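Local coordinates for protein hydrogenase (NiFe) small subunit HydA (Allochromatium vinosum, PDB 3MYR) that probably carries electrons between hydrogen and an acceptor through its iron-sulfur clusters, as the small subunit of a heterodimeric [NiFe] hydrogenase, at residues Ser20-Ala26 against Pro149-Thr155; Gln67-Asp73 against Ala104-Val110; Ser75-Pro79 against Asn93-Leu97; Cys113-Gly117 against Met130-Asp134. All coordinates share one frame; numbering follows the deposited sequence.

Contact 1: residues Ser20-Ala26 against Pro149-Thr155; sequences SLTRAHA and PIPMVIT
Pro149 offers its carbonyl to Ser20: the hydroxyl donates a bond of 2.7 Å from OG to Pro149 O, arriving almost head-on, with a C=O...donor angle of 163°. With OG swung anti to the Ser20 nitrogen (chi1 -178°), the hydroxyl points from helix 16-23 toward the turn that leads into helix 151-164. Ile150, the N-cap residue of that helix, faces the other way, onto Trp233 near the [3Fe-4S] cluster. The Pro151 ring then lies against the last turn of the first helix, its CB 3.2 Å from Ser20 O and its CG 3.5 Å from Arg23 CB. This joins the start of helix 151-164 to the end of helix 16-23, within the N-terminal, flavodoxin-like domain of the small subunit, which binds the first [4Fe-4S] cluster; Thr22 O, close by, accepts hydrogen bonds from Gln198 and Arg199 of the large subunit. Met152 bends at its last torsion, and its sulfur settles beside the backbone of Ala26, with SD 3.4 Å from Ala26 O. Ile154 reaches back with CD1 to the Ser20 side chain, while its CG2 branch meets Leu21 CD1, the two side chains crossing at about a right angle. Thr155 presses its methyl on Ala24, a tight 3.3 Å between CG2 and CB, and touches Leu21 CD1 with the same methyl. Its OG1 donates to a water that in turn donates to Ala26 O and Met152 O.

Contact 2: residues Gln67-Asp73 against Ala104-Val110; sequences QYLVIVD and AAAVIAV
Strands 69-73 and 106-110 run parallel, their axes 4.7 Å apart at closest and crossing at -21°, and Val70 N, Ile108 N, Val72 N and Val110 N carry a ladder of bonds that steps from one strand to the other. They are neighbours in the largely parallel sheet of the N-terminal, flavodoxin-like domain, which holds the first [4Fe-4S] cluster; strand 5-10 takes the other edge of 69-77. Ile108 N to Val70 O and Val72 N to Ile108 O are both 2.8 Å. Before the ladder, Ala105 N reaches Tyr68 O over a more bent path.

On the face that carries Leu69, Ile71, Ile108 and Val110, Leu69 CD2 lies 4.0 Å from Ile108 CG1, and Ile71 CG2 meets Val110 CG1 at 3.8 Å; helix 151-164 packs over this side. The other face pairs Val72 CG2 with Val107 CG1, and Val70 CG2 with Ala104 CB. That same Val70 methyl stands at the edge of the Tyr68 ring, in its plane. The ring itself folds back over Ala104, since chi1 of 61° sets CG between the backbone nitrogen and the carbonyl carbon. In this CH-pi contact Ala104 CA sits 3.9 Å from the ring centroid, 20° off the normal and displaced toward the rim, while the phenolic hydroxyl binds Thr100 O. Replacing Tyr68 with a serine would probably uncover Ala104 and leave Thr100 O without that hydroxyl. Further along, the Asp73 side chain touches the cluster and Cys17, and a water donates to Val110 O at 2.7 Å and weakly to Asp73 OD1.

Contact 3: residues Ser75-Pro79 against Asn93-Leu97; sequences SIPGP and NYSIL
Ile76 is the bump that fits the hollow between Asn93, Tyr94 and Leu97 on the first turn of helix 93-101. Its CG2 methyl settles against the backbone and beta carbons, 3.7 Å from Tyr94 CA and 3.9 Å from Asn93 CB. The other branch extends along the helix, where CD1 touches Leu97 CD2 at 4.1 Å and the two side chains cross at about a right angle. Asn93 CB and OD1 border Pro77 CD, while OD1 takes its hydrogen bond from Ser86. The end of strand 69-77 is laid against the N-terminal turn of a helix that leads on to strand 106-110, its neighbour in the sheet: a right-handed beta-alpha-beta crossover, with Leu135 of helix 132-135 lying against Ile76, Pro79 and Leu97. Further out, the Pro79 ring lies over one face of Tyr94. Its CB stands 3.8 Å from the ring centroid, 16° off the normal, a CH-pi contact, and CG and CD extend across the same face toward CE1. The ring is presented this way because CG lies anti to the Tyr94 nitrogen (chi1 174°), which carries it alongside the loop. A glycine at Tyr94 is likely to leave Pro79 without the flat surface it rests on and to open a gap beside Ile76 CG2. Between the two backbones a water bridges, donating to Pro77 O at 2.8 Å and accepting from Tyr94 N at 2.9 Å.

Contact 4: residues Cys113-Gly117 against Met130-Asp134; sequences CAAFG and MSVMD. With SF4 (iron/sulfur cluster), chain I.
Ala114 and Val132 are joined by the one direct hydrogen bond of this contact: Val132 N donates to Ala114 O over 2.9 Å, nearly straight at 171°. The Val132 side chain lies beside the same carbonyl, with CG2 4.1 Å from Ala114 CB. Ser131 packs next to it, its CB 3.3 Å from Ala115 O. Water serves that second carbonyl: one molecule lies 2.7 Å from Ala115 O and accepts from Met133 N, so the Val132 and Met133 amides are met by the Ala114 and Ala115 carbonyls, directly or through water.

Around this core, Ser131 acts as N-cap. Its OG, turned between the backbone nitrogen and the carbonyl carbon (chi1 64°), accepts a weak bond of 3.3 Å from Asp134 N and is also bound to a second water. Met133 brings its sulfur to the edge of the Phe116 ring, SD being 4.3 Å from CE1 and 78° off the ring normal, a Met-aromatic contact. Gly117 leaves helical angles with a positive phi at which a beta carbon would be jammed against the preceding carbonyl; its N donates to Cys113 O. One turn earlier, in helix 111-116, Cys113 SG binds FE3 of the cluster at 2.2 Å. The arrangement belongs to the first [4Fe-4S] site, which Cys14, Cys17 and Cys147 complete; here the ligand-bearing helix that follows strand 106-110 meets the N-cap of helix 132-135.

How the contacts relate
From the N terminus, helix 16-23 opens contact 1, which closes only when the chain reaches helix 151-164, so the other three contacts lie within its span. Strand 69-77 then begins contact 2 and, further along, contact 3. Contact 3 closes first, at helix 93-101, and sits within the loop that contact 2 ends at strand 106-110. Contact 4 follows in series, beginning on the helix right after that strand. Val110 packs on Pro149 and Ile154, tying the sheet to contact 1; Val72 meets Leu97, Ala114 and Val132, linking contacts 2, 3 and 4; and a probable hydrogen bond from Met130 N to Ile76 O connects contacts 3 and 4.

Contact 1: residues Ser20-Ala26 against Pro149-Thr155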
loop_
_atom_site.group_PDB
_atom_site.type_symbol
_atom_site.label_atom_id
_atom_site.label_comp_id
_atom_site.label_asym_id
_atom_site.label_seq_id
_atom_site.Cartn_x
_atom_site.Cartn_y
_atom_site.Cartn_z
ATOM N N SER A 20 -6.649 -6.323 -3.636
ATOM C CA SER A 20 -7.653 -6.630 -4.654
ATOM C C SER A 20 -8.722 -7.572 -4.033
ATOM O O SER A 20 -9.940 -7.358 -4.135
ATOM C CB SER A 20 -7.005 -7.329 -5.862
ATOM O OG SER A 20 -8.002 -7.571 -6.825
ATOM N N LEU A 21 -8.260 -8.635 -3.392
ATOM C CA LEU A 21 -9.158 -9.578 -2.701
ATOM C C LEU A 21 -10.142 -8.848 -1.768
ATOM O O LEU A 21 -11.310 -9.207 -1.701
ATOM C CB LEU A 21 -8.322 -10.560 -1.842
ATOM C CG LEU A 21 -9.099 -11.508 -0.897
ATOM C CD1 LEU A 21 -10.030 -12.490 -1.616
ATOM C CD2 LEU A 21 -8.105 -12.254 0.068
ATOM N N THR A 22 -9.659 -7.859 -1.005
ATOM C CA THR A 22 -10.585 -7.084 -0.107
ATOM C C THR A 22 -11.563 -6.220 -0.885
ATOM O O THR A 22 -12.593 -5.832 -0.343
ATOM C CB THR A 22 -9.856 -6.108 0.897
ATOM O OG1 THR A 22 -9.389 -4.969 0.157
ATOM C CG2 THR A 22 -8.688 -6.782 1.604
ATOM N N ARG A 23 -11.286 -5.964 -2.170
ATOM C CA ARG A 23 -12.269 -5.188 -2.957
ATOM C C ARG A 23 -13.507 -5.956 -3.396
ATOM O O ARG A 23 -14.513 -5.331 -3.788
ATOM C CB ARG A 23 -11.643 -4.527 -4.217
ATOM C CG ARG A 23 -10.435 -3.609 -3.900
ATOM C CD ARG A 23 -10.768 -2.386 -2.992
ATOM N NE ARG A 23 -9.526 -1.591 -2.993
ATOM C CZ ARG A 23 -8.497 -1.720 -2.184
ATOM N NH1 ARG A 23 -8.588 -2.380 -1.004
ATOM N NH2 ARG A 23 -7.361 -1.106 -2.537
ATOM N N ALA A 24 -13.418 -7.283 -3.426
ATOM C CA ALA A 24 -14.430 -8.096 -4.093
ATOM C C ALA A 24 -15.781 -7.934 -3.392
ATOM O O ALA A 24 -15.878 -8.106 -2.144
ATOM C CB ALA A 24 -14.011 -9.611 -4.092
ATOM N N HIS A 25 -16.825 -7.731 -4.190
ATOM C CA HIS A 25 -18.157 -7.462 -3.637
ATOM C C HIS A 25 -18.925 -8.752 -3.399
ATOM O O HIS A 25 -19.861 -8.749 -2.630
ATOM C CB HIS A 25 -18.897 -6.528 -4.619
ATOM C CG HIS A 25 -20.249 -6.063 -4.163
ATOM N ND1 HIS A 25 -20.420 -5.087 -3.179
ATOM C CD2 HIS A 25 -21.506 -6.374 -4.602
ATOM C CE1 HIS A 25 -21.724 -4.878 -2.982
ATOM N NE2 HIS A 25 -22.401 -5.633 -3.840
ATOM N N ALA A 26 -18.576 -9.863 -4.066
ATOM C CA ALA A 26 -19.324 -11.156 -3.847
ATOM C C ALA A 26 -18.492 -12.305 -4.304
ATOM O O ALA A 26 -18.100 -12.332 -5.452
ATOM C CB ALA A 26 -20.639 -11.246 -4.649
ATOM N N PRO A 149 -4.937 -9.150 -10.291
ATOM C CA PRO A 149 -6.116 -9.710 -10.931
ATOM C C PRO A 149 -7.332 -8.907 -10.449
ATOM O O PRO A 149 -7.343 -8.339 -9.351
ATOM C CB PRO A 149 -6.204 -11.177 -10.306
ATOM C CG PRO A 149 -4.727 -11.445 -9.793
ATOM C CD PRO A 149 -4.355 -10.069 -9.283
ATOM N N ILE A 150 -8.385 -8.981 -11.225
ATOM C CA ILE A 150 -9.698 -8.427 -10.841
ATOM C C ILE A 150 -10.242 -9.000 -9.538
ATOM O O ILE A 150 -10.268 -10.196 -9.350
ATOM C CB ILE A 150 -10.685 -8.660 -11.956
ATOM C CG1 ILE A 150 -10.164 -7.931 -13.244
ATOM C CG2 ILE A 150 -12.072 -8.023 -11.615
ATOM C CD1 ILE A 150 -10.967 -8.442 -14.582
ATOM N N PRO A 151 -10.824 -8.140 -8.680
ATOM C CA PRO A 151 -11.168 -8.680 -7.337
ATOM C C PRO A 151 -12.118 -9.847 -7.459
ATOM O O PRO A 151 -11.916 -10.854 -6.747
ATOM C CB PRO A 151 -11.916 -7.505 -6.682
ATOM C CG PRO A 151 -11.132 -6.267 -7.231
ATOM C CD PRO A 151 -10.751 -6.673 -8.705
ATOM N N MET A 152 -13.174 -9.700 -8.299
ATOM C CA MET A 152 -14.156 -10.781 -8.387
ATOM C C MET A 152 -13.717 -11.942 -9.255
ATOM O O MET A 152 -14.333 -12.998 -9.194
ATOM C CB MET A 152 -15.520 -10.253 -8.781
ATOM C CG MET A 152 -16.134 -9.733 -7.436
ATOM S SD MET A 152 -17.864 -9.614 -7.520
ATOM C CE MET A 152 -18.089 -8.219 -8.646
ATOM N N VAL A 153 -12.536 -11.828 -9.896
ATOM C CA VAL A 153 -11.886 -13.035 -10.454
ATOM C C VAL A 153 -11.249 -13.833 -9.348
ATOM O O VAL A 153 -11.349 -15.068 -9.319
ATOM C CB VAL A 153 -10.870 -12.671 -11.553
ATOM C CG1 VAL A 153 -9.982 -13.879 -11.905
ATOM C CG2 VAL A 153 -11.624 -12.137 -12.775
ATOM N N ILE A 154 -10.535 -13.169 -8.446
ATOM C CA ILE A 154 -9.953 -13.898 -7.293
ATOM C C ILE A 154 -11.038 -14.642 -6.504
ATOM O O ILE A 154 -10.927 -15.824 -6.292
ATOM C CB ILE A 154 -9.156 -12.993 -6.385
ATOM C CG1 ILE A 154 -8.114 -12.244 -7.224
ATOM C CG2 ILE A 154 -8.415 -13.795 -5.264
ATOM C CD1 ILE A 154 -7.442 -11.096 -6.431
ATOM N N THR A 155 -12.097 -13.962 -6.077
ATOM C CA THR A 155 -13.086 -14.662 -5.271
ATOM C C THR A 155 -13.928 -15.611 -6.161
ATOM O O THR A 155 -14.457 -16.569 -5.671
ATOM C CB THR A 155 -14.025 -13.654 -4.533
ATOM O OG1 THR A 155 -14.564 -12.733 -5.499
ATOM C CG2 THR A 155 -13.237 -12.812 -3.539
HETATM O O HOH W 1 -16.822 -13.789 -7.419
#

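Contact 2: residues Gln67-Asp73 against Ala104-Val110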
loop_
_atom_site.group_PDB
_atom_site.type_symbol
_atom_site.label_atom_id
_atom_site.label_comp_id
_atom_site.label_asym_id
_atom_site.label_seq_id
_atom_site.Cartn_x
_atom_site.Cartn_y
_atom_site.Cartn_z
ATOM N N GLN A 67 -5.405 -31.404 2.699
ATOM C CA GLN A 67 -6.744 -30.828 2.452
ATOM C C GLN A 67 -6.653 -29.331 2.325
ATOM O O GLN A 67 -7.563 -28.732 1.834
ATOM C CB GLN A 67 -7.780 -31.129 3.575
ATOM C CG GLN A 67 -8.031 -32.654 3.885
ATOM C CD GLN A 67 -8.544 -33.432 2.656
ATOM O OE1 GLN A 67 -9.499 -33.019 1.968
ATOM N NE2 GLN A 67 -7.865 -34.541 2.343
ATOM N N TYR A 68 -5.606 -28.695 2.816
ATOM C CA TYR A 68 -5.652 -27.219 2.815
ATOM C C TYR A 68 -5.307 -26.603 1.438
ATOM O O TYR A 68 -4.579 -27.181 0.644
ATOM C CB TYR A 68 -4.833 -26.649 3.973
ATOM C CG TYR A 68 -3.359 -27.044 3.891
ATOM C CD1 TYR A 68 -2.453 -26.277 3.153
ATOM C CD2 TYR A 68 -2.887 -28.192 4.530
ATOM C CE1 TYR A 68 -1.080 -26.659 3.091
ATOM C CE2 TYR A 68 -1.531 -28.581 4.489
ATOM C CZ TYR A 68 -0.648 -27.819 3.768
ATOM O OH TYR A 68 0.660 -28.225 3.705
ATOM N N LEU A 69 -5.795 -25.402 1.189
ATOM C CA LEU A 69 -5.441 -24.666 0.006
ATOM C C LEU A 69 -4.321 -23.661 0.341
ATOM O O LEU A 69 -4.374 -22.996 1.382
ATOM C CB LEU A 69 -6.687 -23.867 -0.337
ATOM C CG LEU A 69 -7.076 -23.455 -1.735
ATOM C CD1 LEU A 69 -7.534 -22.022 -1.688
ATOM C CD2 LEU A 69 -6.113 -23.731 -2.923
ATOM N N VAL A 70 -3.316 -23.534 -0.525
ATOM C CA VAL A 70 -2.305 -22.525 -0.319
ATOM C C VAL A 70 -2.569 -21.460 -1.415
ATOM O O VAL A 70 -2.778 -21.807 -2.583
ATOM C CB VAL A 70 -0.867 -23.120 -0.444
ATOM C CG1 VAL A 70 0.210 -22.047 -0.327
ATOM C CG2 VAL A 70 -0.668 -24.140 0.658
ATOM N N ILE A 71 -2.653 -20.190 -1.030
ATOM C CA ILE A 71 -2.619 -19.100 -2.029
ATOM C C ILE A 71 -1.268 -18.392 -1.885
ATOM O O ILE A 71 -0.779 -18.192 -0.729
ATOM C CB ILE A 71 -3.772 -18.141 -1.780
ATOM C CG1 ILE A 71 -5.099 -18.966 -1.884
ATOM C CG2 ILE A 71 -3.719 -16.990 -2.792
ATOM C CD1 ILE A 71 -6.363 -18.167 -1.646
ATOM N N VAL A 72 -0.577 -18.164 -3.016
ATOM C CA VAL A 72 0.753 -17.504 -2.934
ATOM C C VAL A 72 0.638 -16.203 -3.719
ATOM O O VAL A 72 0.168 -16.188 -4.874
ATOM C CB VAL A 72 1.861 -18.290 -3.629
ATOM C CG1 VAL A 72 3.193 -17.528 -3.558
ATOM C CG2 VAL A 72 1.991 -19.664 -3.076
ATOM N N ASP A 73 1.135 -15.145 -3.104
ATOM C CA ASP A 73 1.184 -13.800 -3.627
ATOM C C ASP A 73 2.706 -13.490 -3.770
ATOM O O ASP A 73 3.435 -13.603 -2.780
ATOM C CB ASP A 73 0.596 -12.859 -2.528
ATOM C CG ASP A 73 0.292 -11.546 -3.072
ATOM O OD1 ASP A 73 0.600 -11.418 -4.272
ATOM O OD2 ASP A 73 -0.168 -10.625 -2.372
ATOM N N ALA A 104 -0.413 -29.620 0.631
ATOM C CA ALA A 104 -1.633 -28.900 0.197
ATOM C C ALA A 104 -2.507 -29.773 -0.711
ATOM O O ALA A 104 -1.954 -30.574 -1.460
ATOM C CB ALA A 104 -1.260 -27.582 -0.546
ATOM N N ALA A 105 -3.835 -29.586 -0.698
ATOM C CA ALA A 105 -4.670 -30.107 -1.758
ATOM C C ALA A 105 -4.328 -29.414 -3.115
ATOM O O ALA A 105 -4.283 -30.057 -4.164
ATOM C CB ALA A 105 -6.211 -29.861 -1.421
ATOM N N ALA A 106 -4.143 -28.086 -3.097
ATOM C CA ALA A 106 -3.915 -27.342 -4.351
ATOM C C ALA A 106 -3.269 -26.027 -3.977
ATOM O O ALA A 106 -3.268 -25.643 -2.794
ATOM C CB ALA A 106 -5.238 -27.114 -5.091
ATOM N N VAL A 107 -2.716 -25.347 -4.968
ATOM C CA VAL A 107 -2.048 -24.058 -4.789
ATOM C C VAL A 107 -2.603 -23.084 -5.854
ATOM O O VAL A 107 -2.673 -23.400 -7.044
ATOM C CB VAL A 107 -0.499 -24.178 -5.037
ATOM C CG1 VAL A 107 0.214 -22.874 -4.694
ATOM C CG2 VAL A 107 0.087 -25.316 -4.214
ATOM N N ILE A 108 -2.971 -21.891 -5.423
ATOM C CA ILE A 108 -3.337 -20.851 -6.360
ATOM C C ILE A 108 -2.262 -19.825 -6.307
ATOM O O ILE A 108 -1.934 -19.307 -5.230
ATOM C CB ILE A 108 -4.630 -20.158 -5.902
ATOM C CG1 ILE A 108 -5.772 -21.172 -5.921
ATOM C CG2 ILE A 108 -4.940 -18.948 -6.803
ATOM C CD1 ILE A 108 -7.104 -20.560 -5.359
ATOM N N ALA A 109 -1.676 -19.560 -7.475
ATOM C CA ALA A 109 -0.757 -18.461 -7.614
ATOM C C ALA A 109 -1.572 -17.237 -8.066
ATOM O O ALA A 109 -2.010 -17.147 -9.220
ATOM C CB ALA A 109 0.355 -18.828 -8.685
ATOM N N VAL A 110 -1.754 -16.291 -7.172
ATOM C CA VAL A 110 -2.536 -15.085 -7.469
ATOM C C VAL A 110 -1.585 -13.974 -7.872
ATOM O O VAL A 110 -0.559 -13.712 -7.196
ATOM C CB VAL A 110 -3.420 -14.709 -6.237
ATOM C CG1 VAL A 110 -2.491 -14.267 -5.104
ATOM C CG2 VAL A 110 -4.243 -13.424 -6.555
HETATM O O HOH W 2 1.784 -12.442 -7.322
#

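Contact 3: residues Ser75-Pro79 against Asn93-Leu97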
loop_
_atom_site.group_PDB
_atom_site.type_symbol
_atom_site.label_atom_id
_atom_site.label_comp_id
_atom_site.label_asym_id
_atom_site.label_seq_id
_atom_site.Cartn_x
_atom_site.Cartn_y
_atom_site.Cartn_z
ATOM N N SER A 75 6.578 -13.325 -6.285
ATOM C CA SER A 75 7.577 -14.264 -6.787
ATOM C C SER A 75 8.443 -14.733 -5.626
ATOM O O SER A 75 8.324 -14.247 -4.506
ATOM C CB SER A 75 8.425 -13.600 -7.901
ATOM O OG SER A 75 9.067 -12.463 -7.311
ATOM N N ILE A 76 9.215 -15.773 -5.874
ATOM C CA ILE A 76 10.081 -16.367 -4.868
ATOM C C ILE A 76 11.522 -16.400 -5.423
ATOM O O ILE A 76 11.744 -16.922 -6.533
ATOM C CB ILE A 76 9.633 -17.826 -4.662
ATOM C CG1 ILE A 76 8.120 -17.843 -4.243
ATOM C CG2 ILE A 76 10.504 -18.541 -3.594
ATOM C CD1 ILE A 76 7.112 -18.161 -5.440
ATOM N N PRO A 77 12.512 -15.928 -4.640
ATOM C CA PRO A 77 13.882 -16.110 -5.134
ATOM C C PRO A 77 14.167 -17.575 -5.116
ATOM O O PRO A 77 13.976 -18.255 -4.078
ATOM C CB PRO A 77 14.748 -15.376 -4.096
ATOM C CG PRO A 77 13.769 -14.377 -3.405
ATOM C CD PRO A 77 12.436 -15.113 -3.403
ATOM N N GLY A 78 14.616 -18.077 -6.261
ATOM C CA GLY A 78 14.788 -19.512 -6.436
ATOM C C GLY A 78 15.917 -20.103 -5.596
ATOM O O GLY A 78 16.732 -19.368 -5.007
ATOM N N PRO A 79 16.008 -21.437 -5.582
ATOM C CA PRO A 79 16.970 -22.071 -4.632
ATOM C C PRO A 79 18.435 -21.783 -5.048
ATOM O O PRO A 79 19.306 -21.914 -4.243
ATOM C CB PRO A 79 16.645 -23.587 -4.742
ATOM C CG PRO A 79 16.032 -23.728 -6.148
ATOM C CD PRO A 79 15.235 -22.438 -6.348
ATOM N N ASN A 93 12.071 -17.615 1.584
ATOM C CA ASN A 93 10.763 -17.839 0.989
ATOM C C ASN A 93 10.749 -19.216 0.333
ATOM O O ASN A 93 9.709 -19.909 0.340
ATOM C CB ASN A 93 10.480 -16.801 -0.100
ATOM C CG ASN A 93 10.037 -15.417 0.449
ATOM O OD1 ASN A 93 9.842 -14.488 -0.350
ATOM N ND2 ASN A 93 10.038 -15.234 1.767
ATOM N N TYR A 94 11.852 -19.586 -0.321
ATOM C CA TYR A 94 11.856 -20.848 -1.065
ATOM C C TYR A 94 11.614 -22.034 -0.141
ATOM O O TYR A 94 10.766 -22.943 -0.402
ATOM C CB TYR A 94 13.193 -21.039 -1.782
ATOM C CG TYR A 94 13.285 -22.394 -2.441
ATOM C CD1 TYR A 94 12.499 -22.654 -3.570
ATOM C CD2 TYR A 94 13.986 -23.467 -1.839
ATOM C CE1 TYR A 94 12.498 -23.897 -4.194
ATOM C CE2 TYR A 94 14.002 -24.751 -2.471
ATOM C CZ TYR A 94 13.253 -24.936 -3.664
ATOM O OH TYR A 94 13.151 -26.154 -4.349
ATOM N N SER A 95 12.298 -21.990 0.997
ATOM C CA SER A 95 12.115 -23.040 2.035
ATOM C C SER A 95 10.631 -23.118 2.545
ATOM O O SER A 95 10.041 -24.209 2.697
ATOM C CB SER A 95 13.043 -22.690 3.189
ATOM O OG SER A 95 12.919 -23.647 4.131
ATOM N N ILE A 96 10.021 -21.956 2.752
ATOM C CA ILE A 96 8.649 -21.878 3.269
ATOM C C ILE A 96 7.653 -22.368 2.200
ATOM O O ILE A 96 6.732 -23.130 2.472
ATOM C CB ILE A 96 8.304 -20.432 3.717
ATOM C CG1 ILE A 96 9.213 -19.980 4.909
ATOM C CG2 ILE A 96 6.778 -20.341 4.059
ATOM C CD1 ILE A 96 9.402 -18.370 4.864
ATOM N N LEU A 97 7.862 -21.940 0.956
ATOM C CA LEU A 97 7.049 -22.405 -0.154
ATOM C C LEU A 97 7.040 -23.932 -0.220
ATOM O O LEU A 97 5.935 -24.559 -0.197
ATOM C CB LEU A 97 7.553 -21.815 -1.481
ATOM C CG LEU A 97 6.885 -22.411 -2.747
ATOM C CD1 LEU A 97 5.452 -21.793 -2.816
ATOM C CD2 LEU A 97 7.637 -21.937 -4.004
HETATM O O HOH W 3 13.716 -17.622 -1.393
#

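Contact 4: residues Cys113-Gly117 against Met130-Asp134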
loop_
_atom_site.group_PDB
_atom_site.type_symbol
_atom_site.label_atom_id
_atom_site.label_comp_id
_atom_site.label_asym_id
_atom_site.label_seq_id
_atom_site.Cartn_x
_atom_site.Cartn_y
_atom_site.Cartn_z
ATOM N N CYS A 113 3.138 -11.905 -10.605
ATOM C CA CYS A 113 4.452 -12.257 -10.033
ATOM C C CYS A 113 4.515 -13.728 -9.606
ATOM O O CYS A 113 5.450 -14.472 -9.955
ATOM C CB CYS A 113 4.752 -11.363 -8.825
ATOM S SG CYS A 113 4.772 -9.545 -9.181
ATOM N N ALA A 114 3.534 -14.174 -8.833
ATOM C CA ALA A 114 3.499 -15.580 -8.422
ATOM C C ALA A 114 3.297 -16.502 -9.624
ATOM O O ALA A 114 3.906 -17.555 -9.703
ATOM C CB ALA A 114 2.393 -15.798 -7.384
ATOM N N ALA A 115 2.374 -16.148 -10.513
ATOM C CA ALA A 115 2.052 -17.004 -11.630
ATOM C C ALA A 115 3.200 -17.150 -12.623
ATOM O O ALA A 115 3.494 -18.277 -13.050
ATOM C CB ALA A 115 0.754 -16.567 -12.319
ATOM N N PHE A 116 3.881 -16.057 -12.930
ATOM C CA PHE A 116 4.811 -16.028 -14.055
ATOM C C PHE A 116 6.161 -15.352 -13.734
ATOM O O PHE A 116 6.959 -15.207 -14.641
ATOM C CB PHE A 116 4.168 -15.274 -15.257
ATOM C CG PHE A 116 2.871 -15.882 -15.742
ATOM C CD1 PHE A 116 2.766 -17.280 -15.947
ATOM C CD2 PHE A 116 1.783 -15.075 -16.046
ATOM C CE1 PHE A 116 1.571 -17.865 -16.395
ATOM C CE2 PHE A 116 0.562 -15.639 -16.508
ATOM C CZ PHE A 116 0.445 -17.025 -16.692
ATOM N N GLY A 117 6.368 -14.806 -12.538
ATOM C CA GLY A 117 7.649 -14.138 -12.275
ATOM C C GLY A 117 7.394 -12.635 -12.091
ATOM O O GLY A 117 7.869 -12.021 -11.105
ATOM N N MET A 130 11.517 -16.407 -9.146
ATOM C CA MET A 130 10.886 -17.423 -10.014
ATOM C C MET A 130 9.398 -17.503 -9.661
ATOM O O MET A 130 9.005 -17.017 -8.613
ATOM C CB MET A 130 11.558 -18.790 -9.697
ATOM C CG MET A 130 13.070 -18.715 -10.199
ATOM S SD MET A 130 13.907 -20.275 -10.208
ATOM C CE MET A 130 12.826 -21.318 -11.192
ATOM N N SER A 131 8.619 -18.195 -10.495
ATOM C CA SER A 131 7.165 -18.325 -10.338
ATOM C C SER A 131 6.889 -19.627 -9.578
ATOM O O SER A 131 7.765 -20.503 -9.476
ATOM C CB SER A 131 6.509 -18.471 -11.738
ATOM O OG SER A 131 6.940 -19.695 -12.379
ATOM N N VAL A 132 5.669 -19.759 -9.096
ATOM C CA VAL A 132 5.222 -20.969 -8.406
ATOM C C VAL A 132 5.298 -22.234 -9.266
ATOM O O VAL A 132 5.944 -23.189 -8.857
ATOM C CB VAL A 132 3.773 -20.732 -7.876
ATOM C CG1 VAL A 132 3.174 -22.045 -7.325
ATOM C CG2 VAL A 132 3.823 -19.635 -6.854
ATOM N N MET A 133 4.746 -22.191 -10.496
ATOM C CA MET A 133 4.696 -23.376 -11.373
ATOM C C MET A 133 6.100 -23.870 -11.771
ATOM O O MET A 133 6.333 -25.056 -11.941
ATOM C CB MET A 133 3.850 -23.065 -12.619
ATOM C CG MET A 133 4.508 -22.052 -13.565
ATOM S SD MET A 133 3.450 -21.435 -14.937
ATOM C CE MET A 133 3.667 -22.757 -16.133
ATOM N N ASP A 134 7.064 -22.961 -11.873
ATOM C CA ASP A 134 8.456 -23.382 -12.086
ATOM C C ASP A 134 9.068 -24.101 -10.888
ATOM O O ASP A 134 9.887 -24.995 -11.037
ATOM C CB ASP A 134 9.355 -22.192 -12.484
ATOM C CG ASP A 134 9.108 -21.733 -13.952
ATOM O OD1 ASP A 134 8.252 -22.318 -14.667
ATOM O OD2 ASP A 134 9.700 -20.732 -14.338
HETATM FE FE1 SF4 I . 1.197 -6.877 -9.374
HETATM FE FE2 SF4 I . 0.142 -8.626 -7.472
HETATM FE FE3 SF4 I . 2.833 -8.830 -8.304
HETATM FE FE4 SF4 I . 1.635 -6.595 -6.723
HETATM S S1 SF4 I . 2.048 -8.903 -6.082
HETATM S S2 SF4 I . 3.205 -6.611 -8.328
HETATM S S3 SF4 I . -0.332 -6.368 -7.854
HETATM S S4 SF4 I . 1.004 -9.116 -9.597
HETATM O O HOH W 4 2.729 -20.332 -11.411
HETATM O O HOH W 5 6.206 -19.205 -14.982
#